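Scarecrow-like protein 3 (Arabidopsis thaliana, PDB 6KPB) probably acts as a GRAS-family transcription factor in plant development, and binds zinc finger proteins of the IDD group, including JACKDAW/IDD10. Local coordinates at residues 147-152 / 347-352; 443-448 / 456-461. One frame throughout, in Å; residues are numbered along the deposited sequence.

Contact 1 of 2, residues 147-152 / 347-352; sequences KVSYLL and VVTEQD
The hydroxyls of S149 and T349 meet in a short hydrogen bond, OG to OG1 at 2.5 Å, in which either oxygen could be the donor. It illustrates how a helix can lie close against a sheet where two small side chains face each other: the alpha carbons of this pair are 6.7 Å apart. Each oxygen is approached at a bent angle, 131° at S149 OG (from S149 CB to T349 OG1) and 119° at T349 OG1 (from T349 CB to S149 OG), reasonable directions for hydroxyl groups. The serine reaches across because its OG lies anti to the backbone N (chi1 177°). On the threonine the methyl, rather than the hydroxyl, is anti to N, and it comes alongside the serine, with CG2 3.6 Å from S149 OG. With just this pair touching across the two segments, the interface is small (87 Å²), and both residues are buried, so each hydroxyl supplies a polar partner for the other in the interior. Both segments belong to the GRAS domain, whose family is grouped with the Rossmann-like folds. T349 is also held through its backbone, which bonds to S256 of the adjoining parallel strand 251-257 and to L258 just beyond it, while V348 bonds to S478 of the antiparallel strand 472-482. Helix 145-160 covers this part of the sheet, and V148 and L152 carry its packing onward to helix 438-448 and strand 464-469.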
loop_
_atom_site.group_PDB
_atom_site.type_symbol
_atom_site.label_atom_id
_atom_site.label_comp_id
_atom_site.label_asym_id
_atom_site.label_seq_id
_atom_site.Cartn_x
_atom_site.Cartn_y
_atom_site.Cartn_z
ATOM N N LYS A 147 -23.815 -8.523 -15.376
ATOM C CA LYS A 147 -24.875 -9.510 -15.555
ATOM C C LYS A 147 -25.639 -9.269 -16.852
ATOM O O LYS A 147 -25.961 -10.217 -17.577
ATOM C CB LYS A 147 -25.829 -9.484 -14.361
ATOM C CG LYS A 147 -25.230 -9.978 -13.052
ATOM C CD LYS A 147 -26.153 -9.644 -11.887
ATOM C CE LYS A 147 -25.539 -10.007 -10.540
ATOM N NZ LYS A 147 -25.848 -11.406 -10.138
ATOM N N VAL A 148 -25.939 -8.005 -17.160
ATOM C CA VAL A 148 -26.614 -7.683 -18.414
ATOM C C VAL A 148 -25.705 -7.990 -19.597
ATOM O O VAL A 148 -26.128 -8.605 -20.584
ATOM C CB VAL A 148 -27.068 -6.212 -18.417
ATOM C CG1 VAL A 148 -27.534 -5.805 -19.809
ATOM C CG2 VAL A 148 -28.175 -5.993 -17.399
ATOM N N SER A 149 -24.441 -7.565 -19.512
ATOM C CA SER A 149 -23.477 -7.852 -20.570
ATOM C C SER A 149 -23.349 -9.353 -20.800
ATOM O O SER A 149 -23.452 -9.829 -21.936
ATOM C CB SER A 149 -22.121 -7.239 -20.218
ATOM O OG SER A 149 -21.140 -7.566 -21.188
ATOM N N TYR A 150 -23.142 -10.119 -19.725
ATOM C CA TYR A 150 -22.994 -11.566 -19.859
ATOM C C TYR A 150 -24.230 -12.197 -20.486
ATOM O O TYR A 150 -24.118 -13.053 -21.372
ATOM C CB TYR A 150 -22.710 -12.193 -18.496
ATOM C CG TYR A 150 -21.377 -11.802 -17.899
ATOM C CD1 TYR A 150 -20.363 -11.274 -18.691
ATOM C CD2 TYR A 150 -21.130 -11.963 -16.542
ATOM C CE1 TYR A 150 -19.143 -10.920 -18.147
ATOM C CE2 TYR A 150 -19.915 -11.611 -15.989
ATOM C CZ TYR A 150 -18.927 -11.089 -16.794
ATOM O OH TYR A 150 -17.717 -10.739 -16.240
ATOM N N LEU A 151 -25.420 -11.784 -20.043
ATOM C CA LEU A 151 -26.652 -12.340 -20.593
ATOM C C LEU A 151 -26.762 -12.054 -22.086
ATOM O O LEU A 151 -27.062 -12.951 -22.882
ATOM C CB LEU A 151 -27.859 -11.775 -19.840
ATOM C CG LEU A 151 -29.238 -12.431 -19.980
ATOM C CD1 LEU A 151 -30.118 -12.016 -18.808
ATOM C CD2 LEU A 151 -29.923 -12.076 -21.297
ATOM N N LEU A 152 -26.526 -10.802 -22.484
ATOM C CA LEU A 152 -26.684 -10.426 -23.886
ATOM C C LEU A 152 -25.641 -11.101 -24.769
ATOM O O LEU A 152 -25.962 -11.575 -25.865
ATOM C CB LEU A 152 -26.609 -8.907 -24.032
ATOM C CG LEU A 152 -27.806 -8.120 -23.491
ATOM C CD1 LEU A 152 -27.533 -6.619 -23.507
ATOM C CD2 LEU A 152 -29.057 -8.455 -24.292
ATOM N N VAL A 347 -18.441 -9.986 -29.556
ATOM C CA VAL A 347 -19.293 -9.229 -28.649
ATOM C C VAL A 347 -18.419 -8.247 -27.883
ATOM O O VAL A 347 -17.383 -8.626 -27.323
ATOM C CB VAL A 347 -20.079 -10.157 -27.706
ATOM C CG1 VAL A 347 -21.090 -10.968 -28.503
ATOM C CG2 VAL A 347 -19.147 -11.088 -26.958
ATOM N N VAL A 348 -18.826 -6.981 -27.878
ATOM C CA VAL A 348 -18.032 -5.895 -27.316
ATOM C C VAL A 348 -18.852 -5.203 -26.239
ATOM O O VAL A 348 -19.973 -4.747 -26.499
ATOM C CB VAL A 348 -17.597 -4.890 -28.394
ATOM C CG1 VAL A 348 -16.793 -3.764 -27.767
ATOM C CG2 VAL A 348 -16.796 -5.589 -29.488
ATOM N N THR A 349 -18.293 -5.124 -25.034
ATOM C CA THR A 349 -18.858 -4.338 -23.945
ATOM C C THR A 349 -17.868 -3.232 -23.608
ATOM O O THR A 349 -16.711 -3.513 -23.278
ATOM C CB THR A 349 -19.146 -5.202 -22.717
ATOM O OG1 THR A 349 -20.110 -6.208 -23.052
ATOM C CG2 THR A 349 -19.692 -4.348 -21.582
ATOM N N GLU A 350 -18.319 -1.984 -23.701
ATOM C CA GLU A 350 -17.447 -0.834 -23.520
ATOM C C GLU A 350 -18.172 0.248 -22.735
ATOM O O GLU A 350 -19.405 0.313 -22.722
ATOM C CB GLU A 350 -16.978 -0.263 -24.866
ATOM C CG GLU A 350 -15.687 -0.864 -25.384
ATOM C CD GLU A 350 -14.507 -0.548 -24.487
ATOM O OE1 GLU A 350 -13.601 -1.400 -24.370
ATOM O OE2 GLU A 350 -14.492 0.551 -23.894
ATOM N N GLN A 351 -17.386 1.098 -22.076
ATOM C CA GLN A 351 -17.936 2.317 -21.502
ATOM C C GLN A 351 -18.518 3.186 -22.609
ATOM O O GLN A 351 -17.992 3.235 -23.724
ATOM C CB GLN A 351 -16.861 3.096 -20.740
ATOM C CG GLN A 351 -16.524 2.552 -19.358
ATOM C CD GLN A 351 -15.428 1.506 -19.391
ATOM O OE1 GLN A 351 -15.074 0.992 -20.452
ATOM N NE2 GLN A 351 -14.880 1.191 -18.225
ATOM N N ASP A 352 -19.614 3.869 -22.300
ATOM C CA ASP A 352 -20.286 4.730 -23.263
ATOM C C ASP A 352 -20.196 6.176 -22.785
ATOM O O ASP A 352 -21.193 6.796 -22.409
ATOM C CB ASP A 352 -21.739 4.296 -23.455
ATOM C CG ASP A 352 -22.316 4.777 -24.770
ATOM O OD1 ASP A 352 -21.764 5.738 -25.344
ATOM O OD2 ASP A 352 -23.302 4.177 -25.246
#

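Contact 2 of 2, residues 443-448 / 456-461; sequences QARRLL and YRIKEE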
loop_
_atom_site.group_PDB
_atom_site.type_symbol
_atom_site.label_atom_id
_atom_site.label_comp_id
_atom_site.label_asym_id
_atom_site.label_seq_id
_atom_site.Cartn_x
_atom_site.Cartn_y
_atom_site.Cartn_z
ATOM N N GLN A 443 -35.102 -9.993 -21.652
ATOM C CA GLN A 443 -34.574 -10.680 -20.477
ATOM C C GLN A 443 -33.643 -9.775 -19.682
ATOM O O GLN A 443 -33.634 -9.812 -18.446
ATOM C CB GLN A 443 -33.850 -11.960 -20.894
ATOM C CG GLN A 443 -34.760 -13.169 -21.015
ATOM C CD GLN A 443 -34.089 -14.343 -21.698
ATOM O OE1 GLN A 443 -32.894 -14.307 -21.995
ATOM N NE2 GLN A 443 -34.860 -15.393 -21.959
ATOM N N ALA A 444 -32.855 -8.952 -20.374
ATOM C CA ALA A 444 -31.958 -8.034 -19.683
ATOM C C ALA A 444 -32.738 -6.969 -18.920
ATOM O O ALA A 444 -32.343 -6.574 -17.818
ATOM C CB ALA A 444 -30.995 -7.396 -20.680
ATOM N N ARG A 445 -33.852 -6.497 -19.487
ATOM C CA ARG A 445 -34.687 -5.535 -18.773
ATOM C C ARG A 445 -35.318 -6.162 -17.536
ATOM O O ARG A 445 -35.385 -5.527 -16.477
ATOM C CB ARG A 445 -35.771 -4.978 -19.697
ATOM C CG ARG A 445 -35.263 -4.137 -20.856
ATOM C CD ARG A 445 -36.416 -3.385 -21.504
ATOM N NE ARG A 445 -36.312 -3.354 -22.959
ATOM C CZ ARG A 445 -35.838 -2.327 -23.654
ATOM N NH1 ARG A 445 -35.421 -1.236 -23.027
ATOM N NH2 ARG A 445 -35.783 -2.389 -24.977
ATOM N N ARG A 446 -35.794 -7.406 -17.653
ATOM C CA ARG A 446 -36.336 -8.111 -16.494
ATOM C C ARG A 446 -35.281 -8.297 -15.413
ATOM O O ARG A 446 -35.600 -8.252 -14.220
ATOM C CB ARG A 446 -36.899 -9.466 -16.919
ATOM C CG ARG A 446 -38.249 -9.392 -17.607
ATOM C CD ARG A 446 -38.567 -10.684 -18.339
ATOM N NE ARG A 446 -39.939 -10.702 -18.837
ATOM C CZ ARG A 446 -40.380 -11.524 -19.784
ATOM N NH1 ARG A 446 -39.551 -12.394 -20.348
ATOM N NH2 ARG A 446 -41.647 -11.472 -20.174
ATOM N N LEU A 447 -34.026 -8.513 -15.812
ATOM C CA LEU A 447 -32.939 -8.565 -14.843
ATOM C C LEU A 447 -32.857 -7.270 -14.045
ATOM O O LEU A 447 -32.599 -7.292 -12.836
ATOM C CB LEU A 447 -31.618 -8.835 -15.561
ATOM C CG LEU A 447 -30.523 -9.613 -14.833
ATOM C CD1 LEU A 447 -30.928 -11.069 -14.686
ATOM C CD2 LEU A 447 -29.215 -9.496 -15.591
ATOM N N LEU A 448 -33.085 -6.129 -14.701
ATOM C CA LEU A 448 -33.045 -4.846 -14.008
ATOM C C LEU A 448 -34.201 -4.673 -13.033
ATOM O O LEU A 448 -34.143 -3.785 -12.174
ATOM C CB LEU A 448 -33.043 -3.699 -15.020
ATOM C CG LEU A 448 -31.768 -3.490 -15.834
ATOM C CD1 LEU A 448 -31.975 -2.432 -16.898
ATOM C CD2 LEU A 448 -30.636 -3.091 -14.914
ATOM N N TYR A 456 -31.935 1.835 -13.170
ATOM C CA TYR A 456 -31.250 1.492 -14.404
ATOM C C TYR A 456 -32.243 1.350 -15.548
ATOM O O TYR A 456 -33.415 1.018 -15.349
ATOM C CB TYR A 456 -30.462 0.192 -14.246
ATOM C CG TYR A 456 -29.230 0.323 -13.386
ATOM C CD1 TYR A 456 -28.025 0.748 -13.929
ATOM C CD2 TYR A 456 -29.269 0.017 -12.033
ATOM C CE1 TYR A 456 -26.895 0.867 -13.149
ATOM C CE2 TYR A 456 -28.144 0.134 -11.244
ATOM C CZ TYR A 456 -26.961 0.560 -11.807
ATOM O OH TYR A 456 -25.840 0.675 -11.023
ATOM N N ARG A 457 -31.758 1.608 -16.758
ATOM C CA ARG A 457 -32.551 1.478 -17.968
ATOM C C ARG A 457 -31.665 0.932 -19.076
ATOM O O ARG A 457 -30.450 1.145 -19.080
ATOM C CB ARG A 457 -33.160 2.820 -18.393
ATOM C CG ARG A 457 -34.290 3.308 -17.504
ATOM C CD ARG A 457 -34.386 4.824 -17.522
ATOM N NE ARG A 457 -34.025 5.379 -18.822
ATOM C CZ ARG A 457 -34.858 5.481 -19.852
ATOM N NH1 ARG A 457 -36.111 5.058 -19.737
ATOM N NH2 ARG A 457 -34.440 6.001 -20.997
ATOM N N ILE A 458 -32.282 0.218 -20.012
ATOM C CA ILE A 458 -31.596 -0.301 -21.188
ATOM C C ILE A 458 -32.249 0.313 -22.416
ATOM O O ILE A 458 -33.455 0.141 -22.636
ATOM C CB ILE A 458 -31.635 -1.834 -21.253
ATOM C CG1 ILE A 458 -30.783 -2.430 -20.137
ATOM C CG2 ILE A 458 -31.131 -2.318 -22.600
ATOM C CD1 ILE A 458 -30.851 -3.929 -20.058
ATOM N N LYS A 459 -31.458 1.029 -23.207
ATOM C CA LYS A 459 -31.930 1.674 -24.422
ATOM C C LYS A 459 -31.345 0.972 -25.638
ATOM O O LYS A 459 -30.164 0.611 -25.651
ATOM C CB LYS A 459 -31.550 3.156 -24.439
ATOM N N GLU A 460 -32.177 0.779 -26.656
ATOM C CA GLU A 460 -31.742 0.174 -27.906
ATOM C C GLU A 460 -31.242 1.261 -28.847
ATOM O O GLU A 460 -31.877 2.308 -28.994
ATOM C CB GLU A 460 -32.888 -0.605 -28.553
ATOM C CG GLU A 460 -32.486 -1.457 -29.750
ATOM C CD GLU A 460 -32.550 -0.697 -31.062
ATOM O OE1 GLU A 460 -31.968 -1.176 -32.059
ATOM O OE2 GLU A 460 -33.185 0.378 -31.098
ATOM N N GLU A 461 -30.096 1.013 -29.478
ATOM C CA GLU A 461 -29.506 1.993 -30.388
ATOM C C GLU A 461 -28.834 1.231 -31.526
ATOM O O GLU A 461 -27.723 0.718 -31.358
ATOM C CB GLU A 461 -28.517 2.898 -29.661
#
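I458 and L448 interlock at the centre of this helix-on-strand contact, where a projecting isoleucine is received by two residues one helical turn apart. Its terminal methyl, CD1, rests against A444 CB at 3.5 Å and against L448 CD1 at 3.7 Å. The small alanine forms the shallow part of the hollow and the leucine its taller wall. With CG1 anti to the carbonyl carbon and the chain then extended (chi1 -68°, chi2 175°), the isoleucine sends this methyl up to the helix.

The leucine in turn is the bump that enters the strand side. Its fork spreads over two residues of the same strand face: CD1 lies 3.5 Å from I458 CG1, and CD2 lies 3.4 Å from Y456 CB. Between them R457 points away, so the leucine's two methyls sit against Y456 and I458, whose CB atoms both face the helix. L448 and Y456 cross at about a right angle, and CD2 lies nearest the tyrosine's CB rather than its ring, which leads off to an edge-to-face stack with W469.

Helix and strand segments run nearly antiparallel, at 167°, with axes 8.6 Å apart; the short connection of seven residues between them lets the chain double back, and both lie in the predicted SAW region. R445, exposed to solvent, flanks this apolar middle, its chain bent so that the edge of the guanidinium faces I458 O, near the guanidinium plane. M441 of the same helix and V148 of helix 145-160 also touch I458. The chemistry divides accordingly: aliphatic groups fill the buried middle, while R445 brings its charged end over the side of the contact to a backbone oxygen, consistent with cohesion that comes mainly from apolar burial.

Contacts 1 and 2 show how adjacent residues of one helix can serve two contacts on different sides. Their centres are 11 Å apart, and V148 joins them: its CG1 is 3.8 Å from I458 CD1 and 3.9 Å from A444 CB, so the residue before S149 adds to the hollow that takes the isoleucine. K147 CB also packs on L447 CD2 at 3.6 Å. Strands 345-351 and 456-461 belong to the same sheet, linked through 472-482 and 464-469. The centre of contact 1, with its polar pair, is about 9 Å from the centre of the chain, that of the largely apolar contact 2 about 18 Å. Neither contact is touched by the other protein chain of the assembly.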